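Local coordinates for protein diadenosine tetraphosphatase, putative (PDB 2QJC) that binds two manganese ions and is probably a metal-dependent phosphoesterase of the calcineurin-like family, perhaps hydrolysing diadenosine tetraphosphate, at residues D62-V67 and Q113-D118; G143-R148 and E155-T160; V200-D205 and G209-Y214; I219-R224 and S232-P237. One frame throughout, in Å; residues are numbered along the deposited sequence.

Contact 1: residues D62-V67 and Q113-D118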
loop_
_atom_site.group_PDB
_atom_site.type_symbol
_atom_site.label_atom_id
_atom_site.label_comp_id
_atom_site.label_asym_id
_atom_site.label_seq_id
_atom_site.Cartn_x
_atom_site.Cartn_y
_atom_site.Cartn_z
ATOM N N ASP A 62 0.229 -17.360 2.971
ATOM C CA ASP A 62 -0.830 -17.513 1.983
ATOM C C ASP A 62 -1.096 -16.314 1.070
ATOM O O ASP A 62 -2.069 -15.577 1.258
ATOM C CB ASP A 62 -2.120 -17.925 2.700
ATOM C CG ASP A 62 -3.240 -18.261 1.738
ATOM O OD1 ASP A 62 -2.938 -18.634 0.581
ATOM O OD2 ASP A 62 -4.419 -18.168 2.150
ATOM N N SER A 63 -0.241 -16.140 0.063
ATOM C CA SER A 63 -0.394 -15.040 -0.884
ATOM C C SER A 63 -1.707 -15.136 -1.656
ATOM O O SER A 63 -2.421 -14.146 -1.804
ATOM C CB SER A 63 0.765 -15.022 -1.885
ATOM O OG SER A 63 2.002 -14.779 -1.244
ATOM N N PHE A 64 -2.017 -16.335 -2.138
ATOM C CA PHE A 64 -3.228 -16.565 -2.918
ATOM C C PHE A 64 -4.535 -16.311 -2.166
ATOM O O PHE A 64 -5.481 -15.755 -2.728
ATOM C CB PHE A 64 -3.217 -17.993 -3.480
ATOM C CG PHE A 64 -2.015 -18.300 -4.343
ATOM C CD1 PHE A 64 -1.370 -17.287 -5.051
ATOM C CD2 PHE A 64 -1.547 -19.606 -4.469
ATOM C CE1 PHE A 64 -0.278 -17.565 -5.873
ATOM C CE2 PHE A 64 -0.455 -19.899 -5.289
ATOM C CZ PHE A 64 0.180 -18.875 -5.993
ATOM N N GLY A 65 -4.584 -16.714 -0.901
ATOM C CA GLY A 65 -5.784 -16.508 -0.110
ATOM C C GLY A 65 -6.038 -15.038 0.157
ATOM O O GLY A 65 -7.186 -14.589 0.189
ATOM N N VAL A 66 -4.958 -14.286 0.349
ATOM C CA VAL A 66 -5.041 -12.855 0.602
ATOM C C VAL A 66 -5.722 -12.140 -0.553
ATOM O O VAL A 66 -6.627 -11.328 -0.350
ATOM C CB VAL A 66 -3.633 -12.236 0.784
ATOM C CG1 VAL A 66 -3.674 -10.733 0.496
ATOM C CG2 VAL A 66 -3.139 -12.489 2.194
ATOM N N VAL A 67 -5.279 -12.453 -1.765
ATOM C CA VAL A 67 -5.807 -11.823 -2.961
ATOM C C VAL A 67 -7.241 -12.221 -3.265
ATOM O O VAL A 67 -8.030 -11.397 -3.735
ATOM C CB VAL A 67 -4.888 -12.123 -4.168
ATOM C CG1 VAL A 67 -5.513 -11.631 -5.459
ATOM C CG2 VAL A 67 -3.530 -11.449 -3.948
ATOM N N GLN A 113 5.578 -19.503 -10.761
ATOM C CA GLN A 113 5.232 -20.770 -11.401
ATOM C C GLN A 113 3.880 -21.314 -10.932
ATOM O O GLN A 113 3.211 -22.048 -11.665
ATOM C CB GLN A 113 6.326 -21.810 -11.128
ATOM C CG GLN A 113 7.733 -21.312 -11.414
ATOM C CD GLN A 113 8.800 -22.344 -11.107
ATOM O OE1 GLN A 113 9.264 -23.057 -11.996
ATOM N NE2 GLN A 113 9.189 -22.433 -9.841
ATOM N N SER A 114 3.473 -20.934 -9.724
ATOM C CA SER A 114 2.218 -21.422 -9.157
ATOM C C SER A 114 1.028 -20.458 -9.141
ATOM O O SER A 114 -0.047 -20.825 -8.664
ATOM C CB SER A 114 2.463 -21.923 -7.725
ATOM O OG SER A 114 2.899 -20.871 -6.871
ATOM N N ILE A 115 1.194 -19.245 -9.665
ATOM C CA ILE A 115 0.092 -18.285 -9.636
ATOM C C ILE A 115 -1.075 -18.604 -10.573
ATOM O O ILE A 115 -0.907 -18.726 -11.788
ATOM C CB ILE A 115 0.586 -16.829 -9.906
ATOM C CG1 ILE A 115 -0.539 -15.843 -9.584
ATOM C CG2 ILE A 115 1.038 -16.666 -11.356
ATOM C CD1 ILE A 115 -0.171 -14.381 -9.807
ATOM N N PRO A 116 -2.282 -18.757 -10.004
ATOM C CA PRO A 116 -3.496 -19.060 -10.771
ATOM C C PRO A 116 -4.043 -17.845 -11.516
ATOM O O PRO A 116 -3.780 -16.699 -11.139
ATOM C CB PRO A 116 -4.455 -19.588 -9.705
ATOM C CG PRO A 116 -4.052 -18.829 -8.486
ATOM C CD PRO A 116 -2.540 -18.846 -8.553
ATOM N N THR A 117 -4.803 -18.114 -12.575
ATOM C CA THR A 117 -5.386 -17.082 -13.424
ATOM C C THR A 117 -6.130 -15.966 -12.692
ATOM O O THR A 117 -5.842 -14.785 -12.903
ATOM C CB THR A 117 -6.347 -17.712 -14.465
ATOM O OG1 THR A 117 -5.604 -18.579 -15.332
ATOM C CG2 THR A 117 -7.026 -16.625 -15.307
ATOM N N ASP A 118 -7.089 -16.331 -11.844
ATOM C CA ASP A 118 -7.858 -15.330 -11.119
ATOM C C ASP A 118 -6.951 -14.380 -10.336
ATOM O O ASP A 118 -7.047 -13.160 -10.487
ATOM C CB ASP A 118 -8.883 -16.004 -10.198
ATOM C CG ASP A 118 -8.244 -16.866 -9.130
ATOM O OD1 ASP A 118 -7.355 -17.676 -9.457
ATOM O OD2 ASP A 118 -8.644 -16.738 -7.957
#

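Contact 2: residues G143-R148 and E155-T160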
loop_
_atom_site.group_PDB
_atom_site.type_symbol
_atom_site.label_atom_id
_atom_site.label_comp_id
_atom_site.label_asym_id
_atom_site.label_seq_id
_atom_site.Cartn_x
_atom_site.Cartn_y
_atom_site.Cartn_z
ATOM N N GLY A 143 5.084 6.150 -1.934
ATOM C CA GLY A 143 4.974 7.586 -1.733
ATOM C C GLY A 143 4.675 8.339 -3.009
ATOM O O GLY A 143 4.345 7.733 -4.030
ATOM N N LEU A 144 4.771 9.663 -2.948
ATOM C CA LEU A 144 4.537 10.515 -4.112
ATOM C C LEU A 144 5.656 11.550 -4.187
ATOM O O LEU A 144 6.137 12.026 -3.159
ATOM C CB LEU A 144 3.193 11.238 -3.992
ATOM C CG LEU A 144 1.909 10.397 -4.037
ATOM C CD1 LEU A 144 0.715 11.290 -3.741
ATOM C CD2 LEU A 144 1.754 9.752 -5.411
ATOM N N HIS A 145 6.089 11.889 -5.393
ATOM C CA HIS A 145 7.136 12.898 -5.527
ATOM C C HIS A 145 6.451 14.243 -5.279
ATOM O O HIS A 145 5.544 14.636 -6.015
ATOM C CB HIS A 145 7.764 12.852 -6.921
ATOM C CG HIS A 145 9.044 13.619 -7.023
ATOM N ND1 HIS A 145 9.122 14.975 -6.779
ATOM C CD2 HIS A 145 10.308 13.214 -7.294
ATOM C CE1 HIS A 145 10.377 15.370 -6.893
ATOM N NE2 HIS A 145 11.116 14.321 -7.204
ATOM N N PRO A 146 6.873 14.964 -4.229
ATOM C CA PRO A 146 6.291 16.265 -3.876
ATOM C C PRO A 146 6.462 17.402 -4.876
ATOM O O PRO A 146 5.978 18.508 -4.632
ATOM C CB PRO A 146 6.945 16.577 -2.535
ATOM C CG PRO A 146 8.307 15.949 -2.691
ATOM C CD PRO A 146 7.976 14.619 -3.315
ATOM N N GLN A 147 7.132 17.151 -5.996
ATOM C CA GLN A 147 7.325 18.212 -6.982
ATOM C C GLN A 147 6.721 17.877 -8.339
ATOM O O GLN A 147 6.900 18.619 -9.308
ATOM C CB GLN A 147 8.821 18.539 -7.138
ATOM C CG GLN A 147 9.501 18.914 -5.829
ATOM C CD GLN A 147 10.948 19.354 -6.008
ATOM O OE1 GLN A 147 11.719 18.727 -6.738
ATOM N NE2 GLN A 147 11.329 20.425 -5.318
ATOM N N ARG A 148 6.006 16.759 -8.411
ATOM C CA ARG A 148 5.363 16.348 -9.656
ATOM C C ARG A 148 3.852 16.264 -9.459
ATOM O O ARG A 148 3.378 15.925 -8.370
ATOM C CB ARG A 148 5.856 14.972 -10.113
ATOM C CG ARG A 148 7.367 14.789 -10.182
ATOM C CD ARG A 148 7.676 13.387 -10.693
ATOM N NE ARG A 148 9.074 13.006 -10.515
ATOM C CZ ARG A 148 10.086 13.485 -11.233
ATOM N NH1 ARG A 148 9.867 14.374 -12.191
ATOM N NH2 ARG A 148 11.321 13.068 -10.993
ATOM N N GLU A 155 6.047 5.332 -12.025
ATOM C CA GLU A 155 5.879 4.024 -11.404
ATOM C C GLU A 155 7.007 3.551 -10.490
ATOM O O GLU A 155 6.752 3.084 -9.371
ATOM C CB GLU A 155 5.621 2.980 -12.494
ATOM C CG GLU A 155 5.754 1.540 -12.032
ATOM C CD GLU A 155 5.181 0.562 -13.034
ATOM O OE1 GLU A 155 5.235 0.861 -14.250
ATOM O OE2 GLU A 155 4.685 -0.508 -12.607
ATOM N N ASP A 156 8.247 3.656 -10.956
ATOM C CA ASP A 156 9.385 3.228 -10.154
ATOM C C ASP A 156 9.448 4.002 -8.832
ATOM O O ASP A 156 9.696 3.420 -7.774
ATOM C CB ASP A 156 10.688 3.397 -10.951
ATOM C CG ASP A 156 10.961 4.845 -11.351
ATOM O OD1 ASP A 156 10.055 5.509 -11.890
ATOM O OD2 ASP A 156 12.098 5.316 -11.135
ATOM N N GLU A 157 9.199 5.306 -8.893
ATOM C CA GLU A 157 9.227 6.146 -7.701
ATOM C C GLU A 157 8.062 5.861 -6.752
ATOM O O GLU A 157 8.271 5.646 -5.561
ATOM C CB GLU A 157 9.210 7.634 -8.087
ATOM C CG GLU A 157 10.219 8.023 -9.173
ATOM C CD GLU A 157 10.271 9.527 -9.424
ATOM O OE1 GLU A 157 9.295 10.228 -9.084
ATOM O OE2 GLU A 157 11.288 10.008 -9.973
ATOM N N VAL A 158 6.837 5.842 -7.274
ATOM C CA VAL A 158 5.671 5.601 -6.427
ATOM C C VAL A 158 5.603 4.214 -5.788
ATOM O O VAL A 158 4.853 4.004 -4.834
ATOM C CB VAL A 158 4.344 5.867 -7.197
ATOM C CG1 VAL A 158 4.277 7.333 -7.633
ATOM C CG2 VAL A 158 4.246 4.942 -8.399
ATOM N N THR A 159 6.389 3.269 -6.286
ATOM C CA THR A 159 6.362 1.926 -5.707
ATOM C C THR A 159 7.614 1.534 -4.927
ATOM O O THR A 159 7.627 0.479 -4.279
ATOM C CB THR A 159 6.120 0.834 -6.782
ATOM O OG1 THR A 159 7.127 0.918 -7.798
ATOM C CG2 THR A 159 4.746 0.997 -7.408
ATOM N N THR A 160 8.654 2.368 -4.968
ATOM C CA THR A 160 9.900 2.033 -4.263
ATOM C C THR A 160 10.597 3.119 -3.437
ATOM O O THR A 160 11.543 2.816 -2.706
ATOM C CB THR A 160 10.990 1.515 -5.252
ATOM O OG1 THR A 160 11.483 2.612 -6.029
ATOM C CG2 THR A 160 10.426 0.460 -6.191
#

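Contact 3: residues V200-D205 and G209-Y214. With MN (manganese (II) ion), chain C.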
loop_
_atom_site.group_PDB
_atom_site.type_symbol
_atom_site.label_atom_id
_atom_site.label_comp_id
_atom_site.label_asym_id
_atom_site.label_seq_id
_atom_site.Cartn_x
_atom_site.Cartn_y
_atom_site.Cartn_z
ATOM N N VAL A 200 -1.454 11.677 2.374
ATOM C CA VAL A 200 -1.028 10.510 1.613
ATOM C C VAL A 200 -0.835 9.331 2.560
ATOM O O VAL A 200 -0.093 9.423 3.540
ATOM C CB VAL A 200 0.297 10.777 0.865
ATOM C CG1 VAL A 200 0.848 9.473 0.266
ATOM C CG2 VAL A 200 0.059 11.805 -0.234
ATOM N N VAL A 201 -1.519 8.232 2.272
ATOM C CA VAL A 201 -1.408 7.034 3.088
ATOM C C VAL A 201 -0.606 6.000 2.292
ATOM O O VAL A 201 -0.926 5.697 1.139
ATOM C CB VAL A 201 -2.809 6.484 3.448
ATOM C CG1 VAL A 201 -2.670 5.279 4.365
ATOM C CG2 VAL A 201 -3.660 7.600 4.116
ATOM N N PHE A 202 0.426 5.449 2.917
ATOM C CA PHE A 202 1.293 4.497 2.231
ATOM C C PHE A 202 1.804 3.363 3.122
ATOM O O PHE A 202 1.454 3.280 4.292
ATOM C CB PHE A 202 2.481 5.271 1.646
ATOM C CG PHE A 202 3.345 5.946 2.697
ATOM C CD1 PHE A 202 4.588 5.418 3.039
ATOM C CD2 PHE A 202 2.903 7.102 3.352
ATOM C CE1 PHE A 202 5.382 6.030 4.019
ATOM C CE2 PHE A 202 3.685 7.722 4.332
ATOM C CZ PHE A 202 4.929 7.185 4.668
ATOM N N GLY A 203 2.641 2.505 2.547
ATOM C CA GLY A 203 3.250 1.393 3.268
ATOM C C GLY A 203 4.693 1.241 2.787
ATOM O O GLY A 203 5.484 2.174 2.914
ATOM N N HIS A 204 5.039 0.069 2.252
ATOM C CA HIS A 204 6.371 -0.210 1.693
ATOM C C HIS A 204 7.629 -0.213 2.580
ATOM O O HIS A 204 8.359 -1.209 2.611
ATOM C CB HIS A 204 6.625 0.734 0.506
ATOM C CG HIS A 204 7.983 0.590 -0.119
ATOM N ND1 HIS A 204 8.422 -0.587 -0.687
ATOM C CD2 HIS A 204 8.986 1.485 -0.290
ATOM C CE1 HIS A 204 9.635 -0.413 -1.183
ATOM N NE2 HIS A 204 10.000 0.837 -0.956
ATOM N N ASP A 205 7.877 0.897 3.277
ATOM C CA ASP A 205 9.076 1.089 4.102
ATOM C C ASP A 205 9.075 0.401 5.474
ATOM O O ASP A 205 9.074 1.071 6.512
ATOM C CB ASP A 205 9.314 2.600 4.277
ATOM C CG ASP A 205 10.757 2.945 4.691
ATOM O OD1 ASP A 205 11.064 4.151 4.816
ATOM O OD2 ASP A 205 11.582 2.028 4.890
ATOM N N GLY A 209 9.014 1.168 10.018
ATOM C CA GLY A 209 7.827 0.846 10.783
ATOM C C GLY A 209 6.736 1.884 10.618
ATOM O O GLY A 209 6.736 2.658 9.659
ATOM N N LEU A 210 5.801 1.899 11.562
ATOM C CA LEU A 210 4.688 2.839 11.537
ATOM C C LEU A 210 5.207 4.273 11.633
ATOM O O LEU A 210 5.945 4.606 12.559
ATOM C CB LEU A 210 3.751 2.549 12.712
ATOM C CG LEU A 210 2.381 3.229 12.734
ATOM C CD1 LEU A 210 1.509 2.638 11.629
ATOM C CD2 LEU A 210 1.726 3.004 14.090
ATOM N N GLN A 211 4.829 5.118 10.672
ATOM C CA GLN A 211 5.253 6.517 10.665
ATOM C C GLN A 211 4.043 7.413 10.912
ATOM O O GLN A 211 3.158 7.512 10.060
ATOM C CB GLN A 211 5.898 6.884 9.320
ATOM C CG GLN A 211 7.195 6.127 9.010
ATOM C CD GLN A 211 7.850 6.558 7.701
ATOM O OE1 GLN A 211 8.234 7.715 7.535
ATOM N NE2 GLN A 211 7.982 5.622 6.768
ATOM N N GLU A 212 4.011 8.065 12.073
ATOM C CA GLU A 212 2.898 8.946 12.432
ATOM C C GLU A 212 3.300 10.386 12.733
ATOM O O GLU A 212 2.440 11.207 13.047
ATOM C CB GLU A 212 2.166 8.416 13.665
ATOM C CG GLU A 212 1.738 6.969 13.607
ATOM C CD GLU A 212 1.148 6.506 14.930
ATOM O OE1 GLU A 212 0.115 7.069 15.358
ATOM O OE2 GLU A 212 1.725 5.585 15.546
ATOM N N GLN A 213 4.586 10.703 12.638
ATOM C CA GLN A 213 5.039 12.058 12.960
ATOM C C GLN A 213 4.733 13.108 11.897
ATOM O O GLN A 213 5.057 14.284 12.067
ATOM C CB GLN A 213 6.542 12.067 13.243
ATOM C CG GLN A 213 7.118 10.707 13.542
ATOM C CD GLN A 213 7.524 9.964 12.286
ATOM O OE1 GLN A 213 8.570 10.246 11.700
ATOM N NE2 GLN A 213 6.695 9.020 11.858
ATOM N N TYR A 214 4.107 12.702 10.804
ATOM C CA TYR A 214 3.801 13.656 9.753
ATOM C C TYR A 214 2.306 13.870 9.630
ATOM O O TYR A 214 1.835 14.515 8.695
ATOM C CB TYR A 214 4.391 13.174 8.430
ATOM C CG TYR A 214 5.859 12.827 8.532
ATOM C CD1 TYR A 214 6.814 13.808 8.803
ATOM C CD2 TYR A 214 6.293 11.514 8.365
ATOM C CE1 TYR A 214 8.173 13.486 8.902
ATOM C CE2 TYR A 214 7.642 11.179 8.459
ATOM C CZ TYR A 214 8.574 12.167 8.726
ATOM O OH TYR A 214 9.899 11.831 8.806
HETATM MN MN MN C . 7.305 -2.541 -1.104
HETATM O O HOH W 1 7.233 2.870 7.064
HETATM O O HOH W 2 9.370 6.030 4.035
#

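Contact 4: residues I219-R224 and S232-P237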
loop_
_atom_site.group_PDB
_atom_site.type_symbol
_atom_site.label_atom_id
_atom_site.label_comp_id
_atom_site.label_asym_id
_atom_site.label_seq_id
_atom_site.Cartn_x
_atom_site.Cartn_y
_atom_site.Cartn_z
ATOM N N ILE A 219 0.712 9.339 6.413
ATOM C CA ILE A 219 0.631 8.197 7.324
ATOM C C ILE A 219 1.283 6.943 6.731
ATOM O O ILE A 219 0.789 6.386 5.739
ATOM C CB ILE A 219 -0.837 7.846 7.660
ATOM C CG1 ILE A 219 -1.524 9.048 8.320
ATOM C CG2 ILE A 219 -0.884 6.616 8.563
ATOM C CD1 ILE A 219 -2.993 8.844 8.631
ATOM N N GLY A 220 2.393 6.509 7.337
ATOM C CA GLY A 220 3.081 5.314 6.874
ATOM C C GLY A 220 2.579 4.122 7.678
ATOM O O GLY A 220 2.861 4.015 8.874
ATOM N N LEU A 221 1.851 3.218 7.027
ATOM C CA LEU A 221 1.275 2.060 7.713
ATOM C C LEU A 221 2.072 0.764 7.733
ATOM O O LEU A 221 1.588 -0.230 8.281
ATOM C CB LEU A 221 -0.102 1.737 7.127
ATOM C CG LEU A 221 -1.254 2.740 7.239
ATOM C CD1 LEU A 221 -2.422 2.288 6.346
ATOM C CD2 LEU A 221 -1.702 2.839 8.681
ATOM N N ASP A 222 3.273 0.732 7.164
ATOM C CA ASP A 222 3.990 -0.538 7.173
ATOM C C ASP A 222 4.653 -0.874 8.506
ATOM O O ASP A 222 5.852 -0.637 8.701
ATOM C CB ASP A 222 5.028 -0.605 6.050
ATOM C CG ASP A 222 5.520 -2.030 5.814
ATOM O OD1 ASP A 222 5.147 -2.923 6.619
ATOM O OD2 ASP A 222 6.269 -2.258 4.837
ATOM N N SER A 223 3.853 -1.445 9.408
ATOM C CA SER A 223 4.299 -1.840 10.741
ATOM C C SER A 223 4.951 -3.233 10.806
ATOM O O SER A 223 5.048 -3.827 11.884
ATOM C CB SER A 223 3.125 -1.759 11.734
ATOM O OG SER A 223 1.951 -2.374 11.223
ATOM N N ARG A 224 5.373 -3.747 9.650
ATOM C CA ARG A 224 6.074 -5.033 9.545
ATOM C C ARG A 224 5.302 -6.300 9.893
ATOM O O ARG A 224 5.867 -7.215 10.491
ATOM C CB ARG A 224 7.321 -5.014 10.429
ATOM C CG ARG A 224 8.032 -3.695 10.503
ATOM C CD ARG A 224 8.825 -3.604 11.797
ATOM N NE ARG A 224 10.030 -2.835 11.560
ATOM C CZ ARG A 224 11.259 -3.324 11.623
ATOM N NH1 ARG A 224 11.465 -4.594 11.941
ATOM N NH2 ARG A 224 12.278 -2.541 11.310
ATOM N N SER A 232 -1.322 -2.806 10.505
ATOM C CA SER A 232 -2.036 -1.585 10.844
ATOM C C SER A 232 -2.939 -1.036 9.749
ATOM O O SER A 232 -2.709 -1.257 8.558
ATOM C CB SER A 232 -1.032 -0.503 11.232
ATOM O OG SER A 232 -0.092 -0.999 12.163
ATOM N N ALA A 233 -3.965 -0.305 10.169
ATOM C CA ALA A 233 -4.891 0.304 9.231
ATOM C C ALA A 233 -5.250 1.709 9.687
ATOM O O ALA A 233 -5.278 1.993 10.893
ATOM C CB ALA A 233 -6.161 -0.539 9.110
ATOM N N ALA A 234 -5.510 2.580 8.716
ATOM C CA ALA A 234 -5.930 3.951 8.985
ATOM C C ALA A 234 -7.425 4.002 8.676
ATOM O O ALA A 234 -7.870 3.540 7.623
ATOM C CB ALA A 234 -5.176 4.935 8.099
ATOM N N VAL A 235 -8.199 4.557 9.606
ATOM C CA VAL A 235 -9.642 4.644 9.443
ATOM C C VAL A 235 -10.102 6.070 9.163
ATOM O O VAL A 235 -9.724 7.003 9.862
ATOM C CB VAL A 235 -10.370 4.133 10.705
ATOM C CG1 VAL A 235 -11.884 4.080 10.458
ATOM C CG2 VAL A 235 -9.841 2.762 11.085
ATOM N N PHE A 236 -10.913 6.226 8.122
ATOM C CA PHE A 236 -11.444 7.530 7.748
ATOM C C PHE A 236 -12.970 7.460 7.727
ATOM O O PHE A 236 -13.548 6.474 7.266
ATOM C CB PHE A 236 -10.894 7.945 6.379
ATOM C CG PHE A 236 -9.419 8.254 6.396
ATOM C CD1 PHE A 236 -8.962 9.516 6.779
ATOM C CD2 PHE A 236 -8.484 7.258 6.117
ATOM C CE1 PHE A 236 -7.586 9.781 6.890
ATOM C CE2 PHE A 236 -7.100 7.509 6.226
ATOM C CZ PHE A 236 -6.653 8.770 6.615
ATOM N N PRO A 237 -13.644 8.520 8.196
ATOM C CA PRO A 237 -13.077 9.764 8.729
ATOM C C PRO A 237 -12.333 9.665 10.064
ATOM O O PRO A 237 -12.573 8.762 10.869
ATOM C CB PRO A 237 -14.295 10.685 8.813
ATOM C CG PRO A 237 -15.404 9.735 9.124
ATOM C CD PRO A 237 -15.119 8.562 8.214
HETATM O O HOH W 3 0.600 -2.592 8.395
#

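Contact 1: residues D62-V67 and Q113-D118
Phe64 lays its ring against the bend Ser114-Ile115-Pro116, and every touch between 62-67 and 113-118 runs through that one aromatic side chain. Pro116 CD stands over the middle of one ring face, 3.8 Å from the Phe64 centroid and only 14° off the normal, a CH-pi contact. The two side chains lie oblique to each other, so that the proline offers its CD corner and not the flat of its ring. Ile115 comes in slantwise, its CG1 4.1 Å from Phe64 CE1 and its CA also close to the far end of the ring. At the end of the ring, Phe64 CZ comes obliquely to the backbone of Ser114, 3.3 Å from Ser114 O, with Ser114 OG nearly as close; that hydroxyl is bonded to Pro110 O. Phe64 gets there because its CG lies anti to its own carbonyl carbon (chi1 -58°), which sends the ring out from the first turn of helix 63-73. That turn is capped by Asp62, whose OD1 takes the N-H of Gly65 at 2.9 Å from above the carboxylate plane, while OD2 forms a salt bridge with Arg31. Across the joint, Ile115 also packs on Leu86 and Val90 of helix 81-91, and Asp118 OD2 pairs with Arg68 of the phenylalanine's own helix. With no hydrogen bond between the two segments, their direct contact at the protein surface rests on shape, dispersion and one CH-pi interaction, the nearby salt bridge adding a polar tie between helices 63-73 and 117-124.

Contact 2: residues G143-R148 and E155-T160
The loop that follows strand 137-140, close behind the manganese ligand His141, folds back on the short helix 155-160, and a two-pronged salt bridge ties its far end to that helix. Arg148 grips Glu157 side-on, one nitrogen to each carboxylate oxygen: NE lies 3.1 Å from Glu157 OE1 and NH2 lies 3.2 Å from Glu157 OE2. Both oxygens are met on their syn sides, but the groups are not coplanar; guanidinium and carboxylate planes are twisted 42° apart, and the N-H...O angles of 150° and 138° show bent bonds. The glutamate chain is extended beyond CG and the arginine chain from CG to NE, the two crossing at about a right angle. The His145 ring packs against the pair, with Arg148 CZ over one ring face toward the rim and Glu157 OE1 at the ring edge, 3.6 Å from His145 CD2. The imidazole is held at both nitrogens: ND1 accepts from Gln147 N almost exactly in the ring plane, within the type I turn 145-148, and NE2 is bonded to Leu177 O. Nearer the metal site backbone atoms take part: Val158 CA rests 3.5 Å from Gly143 O in a CA-H...O contact, and Val158 CG1 meets Leu144 CD2 at 4.1 Å. Beyond it, Thr160 O is bonded to NE2 of the metal ligand His204. A backbone carbonyl on its far nitrogen commonly orients a histidine ligand; here loop and helix border the dinuclear manganese site, its ligands near strand ends as in calcineurin-like folds.

Contact 3: residues V200-D205 and G209-Y214
Strand 199-202 ends in a turn through Gly203 to Asp205, and the chain comes back as 209-214, nearest at Asp205 and Gly209, whose CA atoms are 6.8 Å apart. No direct hydrogen bond joins the segments; two waters do the work, and both meet at the amide of Gln211. The first donates to Asp205 O at 2.6 Å and to Gly209 O at 2.7 Å, and accepts from Gln211 NE2 at 2.9 Å. The second gives a hydrogen to Asp205 OD1 at 2.6 Å and takes one from Gln211 NE2 at 3.1 Å, so both amide hydrogens appear to be used. Gln211 arrives with its chain extended beyond CG. Its NE2 comes to the edge of the Phe202 ring, 3.8 Å from CE1, with the amide plane at 90° to the ring. Phe202 turns its CG between its backbone N and carbonyl carbon (chi1 62°), which brings the ring round to this amide. Asp205 is further held by salt bridges, OD1 to Arg208 and OD2 to Arg162. Beside it, His204 ND1 binds a manganese ion at 2.3 Å, on which Asp55, Asn81 and His141 also converge. Around this turn, Trp190 meets the Phe202 ring edge-to-face, strand 137-140 flanks Val201 through Met138, and on the other side backbone hydrogen bonds join Val200 and Phe202 to Ile219 of strand 218-220, continued by Leu217 and Leu221.

Contact 4: residues I219-R224 and S232-P237
Segments 219-224 and 232-237 run roughly antiparallel, their end-to-end directions 155° apart, and come closest at Leu221 and Ser232, with CA atoms 5.8 Å apart. At that end the link is polar. Ser232 OG donates to Ser223 OG at 2.6 Å, and Ser223 OG is also bonded to Arg230 O. A water bridges the same place: it donates to Leu221 O at 2.6 Å and to Ser223 OG at 3.1 Å, and accepts from Ser232 N at 2.9 Å, joining the two backbones where no direct backbone hydrogen bond spans the segments. Ser223 OG sits between its backbone N and carbonyl carbon (chi1 47°), which aims it at the other serine. Farther along, the contact turns apolar. Leu221 spreads both methyls over the Ala233-Ala234 peptide, CD2 lying 3.8 Å from Ala234 N and 4.1 Å from Ala234 CB. Ile219 and Phe236 approach from opposite directions, CD1 to CZ at 4.2 Å. These side chains fill the space between two sheets: strand 218-220 edges one beside strand 199-202, strand 230-236 lies in the other between 21-24 and 240-245, and Ile23, Val201 and Ile241 complete the packing.

How the contacts relate
Along the chain the four contacts follow in series, each closing before the next opens. Contacts 3 and 4 are neighbours, their centres about 7 Å apart: strands 199-202 and 218-220 pair in one sheet, and Gln211 N probably bonds to Gly220 O. Contact 4 joins that sheet to the second one. Contact 2, centred about 14 Å from contact 3, touches it where Leu144 packs on Val200 and, beside the metal, where Thr160 O probably bonds to the ligand His204. Contact 1 stands apart on the surface among the helices, about 27 Å between centres from contact 3 and across the chain's centre. The set thus spans the two-sheet core, loops bordering the metal site and the helical flank.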